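Endo-beta-mannanase (Rhizomucor miehei, PDB 4QP0) probably hydrolyses beta-1,4-mannosidic linkages at random within mannans, galactomannans and glucomannans, as a secreted glycoside hydrolase of family 5. Local coordinates at residues Gly169-Asn174 / Ile290-Gly295; His256-Ala261 / Asp334-Cys339; Trp262-Gly265 / Ser269-Val272; Gln273-His278 / Pro307-Thr312; Thr312-Asp317 / Thr350-Ala355. All blocks are in the same frame, centred on the assembly; numbering follows the deposited sequence.

Contact 1 (Gly169-Asn174 / Ile290-Gly295); sequences GWEIAN and IMEEYG
Glu171 and Glu292 extend toward each other from their two strands and bring their carboxylates together, whereas Asn174 and Glu293 are linked through a water. In the tight part, Glu171 OE2 lies 2.6 Å from Glu292 OE1. The two carboxylate planes are turned 66° apart. Glu292 OE1 is nearer to that oxygen than to Glu171 OE1, from which it is separated by 3.2 Å. Arg53 bridges the pair with its NE, forming salt bridges to Glu171 OE1 and Glu292 OE1, and its positive charge would ease the crowding of acids. Both strands, 167-171 and 289-294, belong to the beta/alpha barrel of family 5, and they approach each other across its interior, not as sheet neighbours: the nearest CA atoms, of Asn174 and Glu293, are 10.5 Å apart. In this family the catalytic centre lies at the C-terminal ends of the barrel strands, which is where these acids gather. The looser part has no direct bond. Asn174 OD1 and Glu293 OE2, both acceptors, stay 3.5 Å apart, their flat groups nearly coplanar. A water accepts from Asn174 ND2 at 3.3 Å and donates to Glu293 OE2 at 3.0 Å. Arg53 also grips Asn174 OD1 through NH2 and Glu293 OE2 through NH1, while Glu293 OE1 bonds to Tyr258 OH.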
# COMPACT_ATOMS: atom_id res chain seq x y z
N GLY A 169 -5.78 7.73 2.09
CA GLY A 169 -4.95 8.30 1.05
C GLY A 169 -4.73 7.32 -0.07
O GLY A 169 -5.02 6.14 0.07
N TRP A 170 -4.22 7.83 -1.19
CA TRP A 170 -3.90 7.03 -2.38
C TRP A 170 -2.47 6.58 -2.45
O TRP A 170 -1.55 7.33 -2.13
CB TRP A 170 -4.20 7.83 -3.63
CG TRP A 170 -5.60 8.37 -3.66
CD1 TRP A 170 -6.00 9.69 -3.52
CD2 TRP A 170 -6.84 7.59 -3.80
NE1 TRP A 170 -7.38 9.79 -3.58
CE2 TRP A 170 -7.94 8.57 -3.75
CE3 TRP A 170 -7.14 6.25 -3.98
CZ2 TRP A 170 -9.27 8.18 -3.86
CZ3 TRP A 170 -8.48 5.87 -4.10
CH2 TRP A 170 -9.52 6.81 -4.04
N GLU A 171 -2.26 5.34 -2.90
CA GLU A 171 -0.93 4.87 -3.22
C GLU A 171 -0.85 4.56 -4.70
O GLU A 171 -1.72 3.88 -5.25
CB GLU A 171 -0.58 3.62 -2.41
CG GLU A 171 -0.69 3.82 -0.91
CD GLU A 171 0.18 2.85 -0.15
OE1 GLU A 171 0.15 1.63 -0.45
OE2 GLU A 171 0.91 3.32 0.76
N ILE A 172 0.21 5.06 -5.33
CA ILE A 172 0.43 4.92 -6.78
C ILE A 172 0.45 3.45 -7.24
O ILE A 172 -0.35 3.05 -8.09
CB ILE A 172 1.74 5.62 -7.23
CG1 ILE A 172 1.63 7.14 -7.03
CG2 ILE A 172 2.06 5.27 -8.68
CD1 ILE A 172 2.96 7.87 -7.06
N ALA A 173 1.38 2.68 -6.68
CA ALA A 173 1.54 1.28 -7.02
C ALA A 173 2.16 0.49 -5.88
O ALA A 173 2.88 1.04 -5.05
CB ALA A 173 2.39 1.14 -8.27
N ASN A 174 1.88 -0.81 -5.85
CA ASN A 174 2.45 -1.69 -4.86
C ASN A 174 3.86 -2.13 -5.24
O ASN A 174 4.07 -2.70 -6.32
CB ASN A 174 1.55 -2.90 -4.64
CG ASN A 174 2.02 -3.78 -3.51
OD1 ASN A 174 2.29 -3.29 -2.41
ND2 ASN A 174 2.14 -5.07 -3.78
N ILE A 290 5.55 5.25 7.14
CA ILE A 290 4.75 4.13 7.62
C ILE A 290 5.35 2.82 7.13
O ILE A 290 5.62 2.64 5.93
CB ILE A 290 3.26 4.28 7.21
CG1 ILE A 290 2.40 3.18 7.84
CG2 ILE A 290 3.10 4.35 5.70
CD1 ILE A 290 0.95 3.19 7.39
N MET A 291 5.61 1.91 8.07
CA MET A 291 5.98 0.54 7.75
C MET A 291 4.67 -0.15 7.45
O MET A 291 4.03 -0.74 8.32
CB MET A 291 6.71 -0.13 8.90
CG MET A 291 7.11 -1.57 8.61
SD MET A 291 8.37 -2.16 9.75
CE MET A 291 7.46 -2.32 11.29
N GLU A 292 4.24 -0.04 6.19
CA GLU A 292 2.87 -0.39 5.86
C GLU A 292 2.69 -1.87 5.56
O GLU A 292 1.56 -2.34 5.47
CB GLU A 292 2.38 0.46 4.69
CG GLU A 292 3.23 0.31 3.44
CD GLU A 292 2.52 0.84 2.24
OE1 GLU A 292 1.43 1.41 2.43
OE2 GLU A 292 3.04 0.70 1.10
N GLU A 293 3.81 -2.57 5.36
CA GLU A 293 3.82 -4.02 5.28
C GLU A 293 4.95 -4.56 6.13
O GLU A 293 6.09 -4.11 6.02
CB GLU A 293 4.01 -4.52 3.85
CG GLU A 293 2.73 -4.73 3.07
CD GLU A 293 2.96 -5.42 1.72
OE1 GLU A 293 3.59 -6.50 1.69
OE2 GLU A 293 2.49 -4.88 0.70
N TYR A 294 4.62 -5.51 7.00
CA TYR A 294 5.65 -6.36 7.60
C TYR A 294 5.09 -7.73 7.89
O TYR A 294 3.88 -7.89 8.11
CB TYR A 294 6.32 -5.73 8.82
CG TYR A 294 5.44 -5.46 10.00
CD1 TYR A 294 5.37 -6.36 11.06
CD2 TYR A 294 4.71 -4.28 10.09
CE1 TYR A 294 4.58 -6.10 12.17
CE2 TYR A 294 3.91 -4.01 11.19
CZ TYR A 294 3.85 -4.92 12.23
OH TYR A 294 3.06 -4.66 13.32
N GLY A 295 5.96 -8.73 7.84
CA GLY A 295 5.51 -10.09 8.05
C GLY A 295 6.60 -11.09 8.32
O GLY A 295 7.74 -10.91 7.89
O HOH W 1 2.68 -7.13 -1.31

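Contact 2 (His256-Ala261 / Asp334-Cys339); sequences HLYPEA and DGFGIC
Phe336, whose ring receives Tyr258, is fixed at its backbone: Phe336 N donates to Asp334 OD1 at 2.9 Å, with a weak second bond to that oxygen from Gln325 NE2. A side-chain acceptor bonded to the amide two residues on defines an Asx turn, and here it bends the loop between strand 320-323 and helix 345-358 of the beta/alpha barrel. Gly335 is the middle residue of this turn, with a phi of 112°. The loop leaving barrel strand 253-257 supplies Tyr258, which, with its hydroxyl already tied to Glu293, presents its edge to a face of Phe336 in a T-shaped pair: centroids 5.5 Å apart, planes at 76°. The touch is off-centre, since Tyr258 CE1 stands 4.1 Å above the plane of Phe336 near its rim, and Tyr258 CD1 is also 4.1 Å from Phe336 CZ. Glu260 adds a peripheral contact while its OE1 bonds to Ser297 OG. Two barrel loops thus meet near the surface through one aromatic pair, with Glu260 OE1 at 4.3 Å from Phe336 CE1.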
# COMPACT_ATOMS: atom_id res chain seq x y z
N HIS A 256 8.36 -1.47 3.57
CA HIS A 256 7.91 -2.81 3.90
C HIS A 256 9.03 -3.53 4.58
O HIS A 256 10.19 -3.13 4.47
CB HIS A 256 7.51 -3.55 2.62
CG HIS A 256 6.37 -2.90 1.87
ND1 HIS A 256 5.58 -3.57 1.02
CD2 HIS A 256 5.89 -1.59 1.90
CE1 HIS A 256 4.66 -2.74 0.51
NE2 HIS A 256 4.85 -1.53 1.04
N LEU A 257 8.69 -4.59 5.30
CA LEU A 257 9.69 -5.42 5.97
C LEU A 257 9.44 -6.91 5.75
O LEU A 257 8.46 -7.46 6.24
CB LEU A 257 9.77 -5.08 7.47
CG LEU A 257 10.75 -5.86 8.35
CD1 LEU A 257 12.17 -5.81 7.79
CD2 LEU A 257 10.72 -5.35 9.79
N TYR A 258 10.34 -7.54 4.99
CA TYR A 258 10.30 -8.98 4.72
C TYR A 258 11.71 -9.57 4.74
O TYR A 258 12.33 -9.75 3.67
CB TYR A 258 9.60 -9.26 3.38
CG TYR A 258 8.11 -8.98 3.41
CD1 TYR A 258 7.23 -9.88 4.01
CD2 TYR A 258 7.59 -7.82 2.84
CE1 TYR A 258 5.87 -9.63 4.05
CE2 TYR A 258 6.23 -7.57 2.87
CZ TYR A 258 5.37 -8.47 3.47
OH TYR A 258 4.01 -8.23 3.50
N PRO A 259 12.23 -9.88 5.95
CA PRO A 259 13.62 -10.36 6.08
C PRO A 259 13.86 -11.73 5.44
O PRO A 259 14.96 -11.97 4.93
CB PRO A 259 13.84 -10.43 7.59
CG PRO A 259 12.49 -10.46 8.20
CD PRO A 259 11.58 -9.71 7.26
N GLU A 260 12.85 -12.60 5.44
CA GLU A 260 12.98 -13.94 4.86
C GLU A 260 13.07 -13.88 3.34
O GLU A 260 13.93 -14.53 2.74
CB GLU A 260 11.82 -14.84 5.28
CG GLU A 260 11.75 -15.09 6.78
CD GLU A 260 10.49 -15.84 7.18
OE1 GLU A 260 9.40 -15.23 7.18
OE2 GLU A 260 10.60 -17.04 7.52
N ALA A 261 12.21 -13.08 2.72
CA ALA A 261 12.21 -12.89 1.27
C ALA A 261 13.50 -12.23 0.79
O ALA A 261 13.93 -12.46 -0.34
CB ALA A 261 11.01 -12.06 0.84
N ASP A 334 -1.34 -17.26 3.23
CA ASP A 334 -0.06 -17.35 2.54
C ASP A 334 1.11 -17.63 3.50
O ASP A 334 2.26 -17.65 3.08
CB ASP A 334 0.21 -16.08 1.73
CG ASP A 334 0.38 -14.83 2.61
OD1 ASP A 334 0.11 -14.88 3.84
OD2 ASP A 334 0.78 -13.78 2.06
N GLY A 335 0.80 -17.84 4.77
CA GLY A 335 1.83 -18.02 5.80
C GLY A 335 1.86 -16.84 6.76
O GLY A 335 2.22 -17.00 7.94
N PHE A 336 1.46 -15.67 6.27
CA PHE A 336 1.48 -14.45 7.08
C PHE A 336 0.12 -14.10 7.69
O PHE A 336 0.01 -13.13 8.44
CB PHE A 336 1.95 -13.28 6.23
CG PHE A 336 3.33 -13.44 5.64
CD1 PHE A 336 4.47 -13.23 6.42
CD2 PHE A 336 3.49 -13.77 4.30
CE1 PHE A 336 5.73 -13.36 5.87
CE2 PHE A 336 4.75 -13.91 3.75
CZ PHE A 336 5.88 -13.70 4.54
N GLY A 337 -0.90 -14.88 7.37
CA GLY A 337 -2.26 -14.63 7.84
C GLY A 337 -2.41 -14.76 9.34
O GLY A 337 -2.04 -15.79 9.92
N ILE A 338 -2.92 -13.70 9.97
CA ILE A 338 -3.20 -13.65 11.41
C ILE A 338 -4.70 -13.47 11.61
O ILE A 338 -5.30 -12.58 11.02
CB ILE A 338 -2.43 -12.49 12.09
CG1 ILE A 338 -0.95 -12.86 12.26
CG2 ILE A 338 -3.04 -12.16 13.45
CD1 ILE A 338 -0.06 -11.71 12.67
N CYS A 339 -5.30 -14.33 12.44
CA CYS A 339 -6.72 -14.23 12.74
C CYS A 339 -6.90 -13.42 14.02
O CYS A 339 -5.98 -13.33 14.83
CB CYS A 339 -7.36 -15.61 12.92
SG CYS A 339 -6.86 -16.88 11.73

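Contact 3 (Trp262-Gly265 / Ser269-Val272); sequences WSKG and SWSV
This is a local packing of a lysine and two tryptophans, in which the loop after barrel strand 253-257 folds back on the first turn of helix 270-284. It belongs to a beta-alpha connection of the beta/alpha barrel, near the surface, and only three residues separate its two segments. Lys264 and Trp270 carry most of it. The lysine lays its methylenes over one face of the indole: Lys264 CG is 3.5 Å from Trp270 CD2, and Lys264 CD sits 3.6 Å from the centroid of the five-membered ring, 8° off its normal, a CH-pi contact. The ammonium adds at most a weak cation-pi attraction to the six-membered ring. Bends at chi2 (-63°) and chi4 (-75°) curl the chain along the ring and then back to its own loop, where Lys264 NZ donates to Trp262 O at 2.8 Å. That carbonyl is gripped twice, for Ser263 OG reaches it at 2.7 Å from the opposite face of its plane. Trp262 meets the same partner differently, its side chain roughly perpendicular to that of Trp270, with the outer atoms of Trp270 lying at its edge. Trp270 NE1 bonds to Asp230, and its ring also stacks with Trp274, so the indole is held along several sides. At the meeting of the two tryptophans, Trp262 CE3 comes to 3.6 Å from Trp270 CH2.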
# COMPACT_ATOMS: atom_id res chain seq x y z
N TRP A 262 14.09 -11.42 1.65
CA TRP A 262 15.28 -10.65 1.30
C TRP A 262 16.51 -11.31 1.84
O TRP A 262 17.63 -10.82 1.64
CB TRP A 262 15.16 -9.23 1.82
CG TRP A 262 13.92 -8.50 1.36
CD1 TRP A 262 13.08 -8.84 0.30
CD2 TRP A 262 13.34 -7.27 1.91
NE1 TRP A 262 12.06 -7.94 0.18
CE2 TRP A 262 12.15 -6.97 1.11
CE3 TRP A 262 13.68 -6.42 2.96
CZ2 TRP A 262 11.35 -5.87 1.35
CZ3 TRP A 262 12.86 -5.30 3.19
CH2 TRP A 262 11.73 -5.03 2.41
N SER A 263 16.29 -12.44 2.51
CA SER A 263 17.34 -13.22 3.18
C SER A 263 18.23 -12.39 4.13
O SER A 263 19.45 -12.31 3.97
CB SER A 263 18.16 -14.04 2.17
OG SER A 263 18.75 -13.20 1.19
N LYS A 264 17.60 -11.78 5.12
CA LYS A 264 18.35 -10.97 6.07
C LYS A 264 18.41 -11.60 7.45
O LYS A 264 18.94 -11.00 8.38
CB LYS A 264 17.78 -9.55 6.12
CG LYS A 264 17.94 -8.79 4.82
CD LYS A 264 19.41 -8.59 4.47
CE LYS A 264 19.56 -7.77 3.21
NZ LYS A 264 19.24 -8.58 2.01
N GLY A 265 17.88 -12.82 7.56
CA GLY A 265 17.91 -13.56 8.81
C GLY A 265 16.81 -13.07 9.74
O GLY A 265 16.70 -11.87 10.00
N SER A 269 20.10 -8.37 13.61
CA SER A 269 19.82 -6.95 13.85
C SER A 269 19.41 -6.13 12.61
O SER A 269 19.09 -4.94 12.73
CB SER A 269 21.03 -6.29 14.53
OG SER A 269 22.22 -6.59 13.84
N TRP A 270 19.40 -6.76 11.43
CA TRP A 270 19.14 -6.04 10.17
C TRP A 270 17.78 -5.40 10.13
O TRP A 270 17.64 -4.28 9.63
CB TRP A 270 19.33 -6.96 8.97
CG TRP A 270 19.31 -6.26 7.63
CD1 TRP A 270 20.41 -5.81 6.89
CD2 TRP A 270 18.14 -5.91 6.82
NE1 TRP A 270 20.00 -5.23 5.71
CE2 TRP A 270 18.65 -5.25 5.61
CE3 TRP A 270 16.76 -6.07 6.96
CZ2 TRP A 270 17.81 -4.79 4.60
CZ3 TRP A 270 15.92 -5.59 5.94
CH2 TRP A 270 16.44 -4.97 4.79
N SER A 271 16.79 -6.10 10.66
CA SER A 271 15.40 -5.67 10.61
C SER A 271 15.13 -4.49 11.53
O SER A 271 14.46 -3.54 11.13
CB SER A 271 14.46 -6.83 10.93
OG SER A 271 14.42 -7.77 9.87
N VAL A 272 15.63 -4.56 12.76
CA VAL A 272 15.54 -3.44 13.68
C VAL A 272 16.26 -2.24 13.08
O VAL A 272 15.73 -1.14 13.07
CB VAL A 272 16.15 -3.77 15.05
CG1 VAL A 272 16.25 -2.51 15.89
CG2 VAL A 272 15.33 -4.83 15.77

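Contact 4 (Gln273-His278 / Pro307-Thr312); sequences QWIKDH and PVWQGT
Helices 270-284 and 299-315 run nearly parallel here: the axes of their short segments approach to 9.8 Å, with an 18° angle between N-to-C directions and a signed crossing of -18°. The closest CA pair is Lys276 with Thr312, 7.1 Å apart. These are successive outer helices of the beta/alpha barrel, linked through strand 289-294, and both rest on the barrel wall, Ile275 and Trp309 sharing Leu257 beneath them. Thr312 points its methyl at the other helix, where CG2 lies 3.8 Å from Ile275 CG2 and equally close to Lys276 CG; its chi1 of -55° turns OG1 back so that it donates to Val308 O at 3.0 Å. That carbonyl also takes the regular helix bond from Thr312 N, on the opposite face of its plane. Ile275 extends its other branch across the base of Trp309, and CD1 reaches Trp309 CB at 3.8 Å. Lys276 contributes through CG, and the rest of its chain bends off from helix 299-315. No hydrogen bond spans the contact. The threonine satisfies its hydroxyl within its own helix and offers only carbon across, so cohesion between these two segments rests on apolar packing.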
# COMPACT_ATOMS: atom_id res chain seq x y z
N GLN A 273 17.47 -2.46 12.58
CA GLN A 273 18.22 -1.39 11.91
C GLN A 273 17.44 -0.80 10.73
O GLN A 273 17.52 0.40 10.47
CB GLN A 273 19.60 -1.87 11.45
CG GLN A 273 20.47 -0.78 10.85
CD GLN A 273 21.14 0.07 11.92
OE1 GLN A 273 22.09 -0.38 12.56
NE2 GLN A 273 20.67 1.30 12.09
N TRP A 274 16.67 -1.63 10.04
CA TRP A 274 15.87 -1.22 8.88
C TRP A 274 14.78 -0.24 9.25
O TRP A 274 14.56 0.76 8.54
CB TRP A 274 15.28 -2.46 8.23
CG TRP A 274 14.44 -2.25 6.98
CD1 TRP A 274 13.09 -2.53 6.82
CD2 TRP A 274 14.89 -1.78 5.67
NE1 TRP A 274 12.68 -2.26 5.54
CE2 TRP A 274 13.71 -1.80 4.80
CE3 TRP A 274 16.10 -1.36 5.14
CZ2 TRP A 274 13.76 -1.41 3.46
CZ3 TRP A 274 16.14 -0.96 3.79
CH2 TRP A 274 15.00 -0.99 2.98
N ILE A 275 14.09 -0.53 10.36
CA ILE A 275 13.04 0.35 10.90
C ILE A 275 13.65 1.68 11.35
O ILE A 275 13.24 2.74 10.88
CB ILE A 275 12.27 -0.31 12.08
CG1 ILE A 275 11.54 -1.58 11.62
CG2 ILE A 275 11.28 0.67 12.71
CD1 ILE A 275 11.32 -2.59 12.71
N LYS A 276 14.63 1.60 12.25
CA LYS A 276 15.36 2.78 12.74
C LYS A 276 15.78 3.68 11.58
O LYS A 276 15.59 4.90 11.63
CB LYS A 276 16.59 2.35 13.56
CG LYS A 276 16.28 1.76 14.92
CD LYS A 276 17.46 0.99 15.49
CE LYS A 276 18.34 1.83 16.40
NZ LYS A 276 19.45 2.50 15.67
N ASP A 277 16.34 3.08 10.53
CA ASP A 277 16.77 3.83 9.33
C ASP A 277 15.64 4.59 8.65
O ASP A 277 15.84 5.71 8.20
CB ASP A 277 17.48 2.91 8.32
CG ASP A 277 18.87 2.49 8.79
OD1 ASP A 277 19.41 3.11 9.74
OD2 ASP A 277 19.43 1.52 8.21
N HIS A 278 14.45 4.00 8.59
CA HIS A 278 13.29 4.71 8.06
C HIS A 278 12.68 5.71 9.02
O HIS A 278 12.20 6.75 8.58
CB HIS A 278 12.25 3.73 7.52
CG HIS A 278 12.73 2.93 6.34
ND1 HIS A 278 12.49 3.28 5.07
CD2 HIS A 278 13.49 1.76 6.28
CE1 HIS A 278 13.05 2.39 4.24
NE2 HIS A 278 13.67 1.46 4.98
N PRO A 307 7.15 -8.21 18.72
CA PRO A 307 7.31 -7.31 19.87
C PRO A 307 8.58 -6.46 19.79
O PRO A 307 8.57 -5.29 20.20
CB PRO A 307 7.38 -8.26 21.07
CG PRO A 307 6.62 -9.46 20.63
CD PRO A 307 6.92 -9.60 19.16
N VAL A 308 9.64 -7.04 19.24
CA VAL A 308 10.90 -6.34 19.06
C VAL A 308 10.72 -5.20 18.06
O VAL A 308 11.06 -4.05 18.35
CB VAL A 308 12.04 -7.29 18.61
CG1 VAL A 308 13.37 -6.54 18.52
CG2 VAL A 308 12.17 -8.46 19.58
N TRP A 309 10.16 -5.53 16.89
CA TRP A 309 9.96 -4.56 15.81
C TRP A 309 9.02 -3.47 16.20
O TRP A 309 9.22 -2.31 15.84
CB TRP A 309 9.40 -5.23 14.56
CG TRP A 309 10.27 -6.26 13.88
CD1 TRP A 309 11.58 -6.63 14.19
CD2 TRP A 309 9.92 -7.07 12.71
NE1 TRP A 309 12.04 -7.59 13.32
CE2 TRP A 309 11.09 -7.90 12.41
CE3 TRP A 309 8.79 -7.18 11.90
CZ2 TRP A 309 11.10 -8.79 11.35
CZ3 TRP A 309 8.81 -8.09 10.84
CH2 TRP A 309 9.94 -8.87 10.57
N GLN A 310 7.97 -3.84 16.93
CA GLN A 310 6.94 -2.91 17.34
C GLN A 310 7.47 -1.94 18.40
O GLN A 310 7.23 -0.72 18.32
CB GLN A 310 5.68 -3.67 17.78
CG GLN A 310 4.92 -4.26 16.59
CD GLN A 310 3.82 -5.24 16.98
OE1 GLN A 310 3.63 -5.58 18.15
NE2 GLN A 310 3.08 -5.72 15.97
N GLY A 311 8.22 -2.47 19.38
CA GLY A 311 8.96 -1.67 20.35
C GLY A 311 9.94 -0.69 19.73
O GLY A 311 10.13 0.41 20.25
N THR A 312 10.55 -1.07 18.61
CA THR A 312 11.39 -0.16 17.83
C THR A 312 10.57 0.99 17.24
O THR A 312 10.97 2.14 17.34
CB THR A 312 12.14 -0.90 16.69
OG1 THR A 312 12.89 -1.98 17.25
CG2 THR A 312 13.09 0.04 15.95

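Contact 5 (Thr312-Asp317 / Thr350-Ala355); sequences TVEDED and TNHADA
The imidazole of His352 is approached at its edge, where Glu314 OE2 and Val313 CG1 both lie near the ring plane. The carboxylate of Glu314 is turned 28° from the ring, and the two side chains run antiparallel alongside one another. His352 ND1 donates to Glu314 OE2 at 2.5 Å, a short bond with an angle of 151° at the hydrogen; the oxygen lies almost exactly in the ring plane and is met on its anti side. Val313 CG1 packs farther round the rim, 4.1 Å from His352 CE1, its side chain lying transverse to that of the histidine. Holding CG anti to the nitrogen of its own backbone, His352 (chi1 -177°) swings its ring off its helix toward the neighbouring one. Helices 299-315 and 345-358 are the last two outer helices of the beta/alpha barrel, and strand 320-323 comes between them in sequence. Just beyond Glu314, helix 299-315 finishes in a Schellman motif at Asp317, which has a positive phi and whose N bonds back to Glu314 O at 3.1 Å. From strand 320-323, Asp321 OD2 accepts a hydrogen bond from His352 NE2, so the imidazole stands between two carboxylates, which would favour its protonated, positively charged form. Ala355, one turn after His352, puts its CB 3.7 Å from Glu314 OE2, packing against the carboxylate that the histidine grips.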
# COMPACT_ATOMS: atom_id res chain seq x y z
N THR A 312 10.55 -1.07 18.61
CA THR A 312 11.39 -0.16 17.83
C THR A 312 10.57 0.99 17.24
O THR A 312 10.97 2.14 17.34
CB THR A 312 12.14 -0.90 16.69
OG1 THR A 312 12.89 -1.98 17.25
CG2 THR A 312 13.09 0.04 15.95
N VAL A 313 9.42 0.66 16.65
CA VAL A 313 8.51 1.64 16.05
C VAL A 313 8.03 2.67 17.08
O VAL A 313 7.93 3.87 16.78
CB VAL A 313 7.32 0.96 15.35
CG1 VAL A 313 6.17 1.92 15.14
CG2 VAL A 313 7.75 0.38 14.01
N GLU A 314 7.73 2.18 18.29
CA GLU A 314 7.38 3.02 19.43
C GLU A 314 8.50 4.00 19.78
O GLU A 314 8.31 5.21 19.72
CB GLU A 314 7.01 2.16 20.65
CG GLU A 314 5.55 1.72 20.66
CD GLU A 314 5.31 0.36 21.28
OE1 GLU A 314 5.98 -0.00 22.27
OE2 GLU A 314 4.43 -0.37 20.77
N ASP A 315 9.68 3.47 20.12
CA ASP A 315 10.82 4.28 20.57
C ASP A 315 11.37 5.23 19.50
O ASP A 315 11.81 6.34 19.82
CB ASP A 315 11.95 3.36 21.05
CG ASP A 315 11.54 2.51 22.24
OD1 ASP A 315 10.53 2.83 22.90
OD2 ASP A 315 12.25 1.51 22.52
N GLU A 316 11.35 4.80 18.24
CA GLU A 316 11.85 5.62 17.15
C GLU A 316 10.83 6.68 16.75
O GLU A 316 11.13 7.58 15.95
CB GLU A 316 12.23 4.76 15.94
CG GLU A 316 13.51 3.92 16.10
CD GLU A 316 14.76 4.74 16.40
OE1 GLU A 316 14.91 5.87 15.89
OE2 GLU A 316 15.63 4.24 17.16
N ASP A 317 9.61 6.58 17.30
CA ASP A 317 8.52 7.52 17.06
C ASP A 317 8.06 7.51 15.59
O ASP A 317 7.69 8.54 15.01
CB ASP A 317 8.93 8.94 17.51
CG ASP A 317 7.80 9.68 18.20
OD1 ASP A 317 7.41 9.26 19.31
OD2 ASP A 317 7.33 10.70 17.65
N THR A 350 -2.20 -6.85 19.37
CA THR A 350 -3.03 -6.05 20.27
C THR A 350 -2.27 -5.08 21.17
O THR A 350 -2.60 -3.89 21.21
CB THR A 350 -4.03 -6.95 21.06
OG1 THR A 350 -5.26 -7.02 20.33
CG2 THR A 350 -4.33 -6.42 22.46
N ASN A 351 -1.26 -5.58 21.88
CA ASN A 351 -0.44 -4.74 22.75
C ASN A 351 0.04 -3.48 22.05
O ASN A 351 -0.02 -2.39 22.62
CB ASN A 351 0.75 -5.52 23.31
CG ASN A 351 0.34 -6.49 24.40
OD1 ASN A 351 -0.83 -6.55 24.81
ND2 ASN A 351 1.30 -7.28 24.88
N HIS A 352 0.48 -3.64 20.80
CA HIS A 352 1.02 -2.53 20.03
C HIS A 352 -0.03 -1.59 19.52
O HIS A 352 0.20 -0.38 19.47
CB HIS A 352 1.85 -3.07 18.86
CG HIS A 352 2.52 -1.99 18.05
ND1 HIS A 352 3.38 -1.10 18.58
CD2 HIS A 352 2.44 -1.70 16.68
CE1 HIS A 352 3.83 -0.28 17.61
NE2 HIS A 352 3.25 -0.64 16.45
N ALA A 353 -1.18 -2.13 19.12
CA ALA A 353 -2.28 -1.31 18.61
C ALA A 353 -2.72 -0.28 19.65
O ALA A 353 -2.86 0.91 19.33
CB ALA A 353 -3.45 -2.18 18.17
N ASP A 354 -2.90 -0.74 20.89
CA ASP A 354 -3.25 0.12 22.02
C ASP A 354 -2.18 1.18 22.32
O ASP A 354 -2.51 2.32 22.63
CB ASP A 354 -3.51 -0.71 23.29
CG ASP A 354 -4.62 -1.74 23.10
OD1 ASP A 354 -5.69 -1.40 22.53
OD2 ASP A 354 -4.43 -2.90 23.52
N ALA A 355 -0.91 0.78 22.22
CA ALA A 355 0.20 1.68 22.51
C ALA A 355 0.32 2.81 21.47
O ALA A 355 0.65 3.94 21.83
CB ALA A 355 1.50 0.90 22.62

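Overall arrangement
Contact 1 lies about 3 Å from the centre of the chain, inside the barrel, and the others are set outward from it. Contact 2, its centre about 14 Å away, joins loops beyond the strands and touches contact 1 through neighbouring strands 253-257 and 289-294. Contacts 3 and 4 both use helix 270-284, with centres about 11 Å apart; contacts 4 and 5 share Thr312 on helix 299-315, at about 10 Å. Along the chain, contact 3 precedes contact 4 and contact 4 precedes contact 5, while contacts 1 and 2 span longer, alternating stretches. Successive strand-helix units thus connect the acid-rich interior to the outer helical layer.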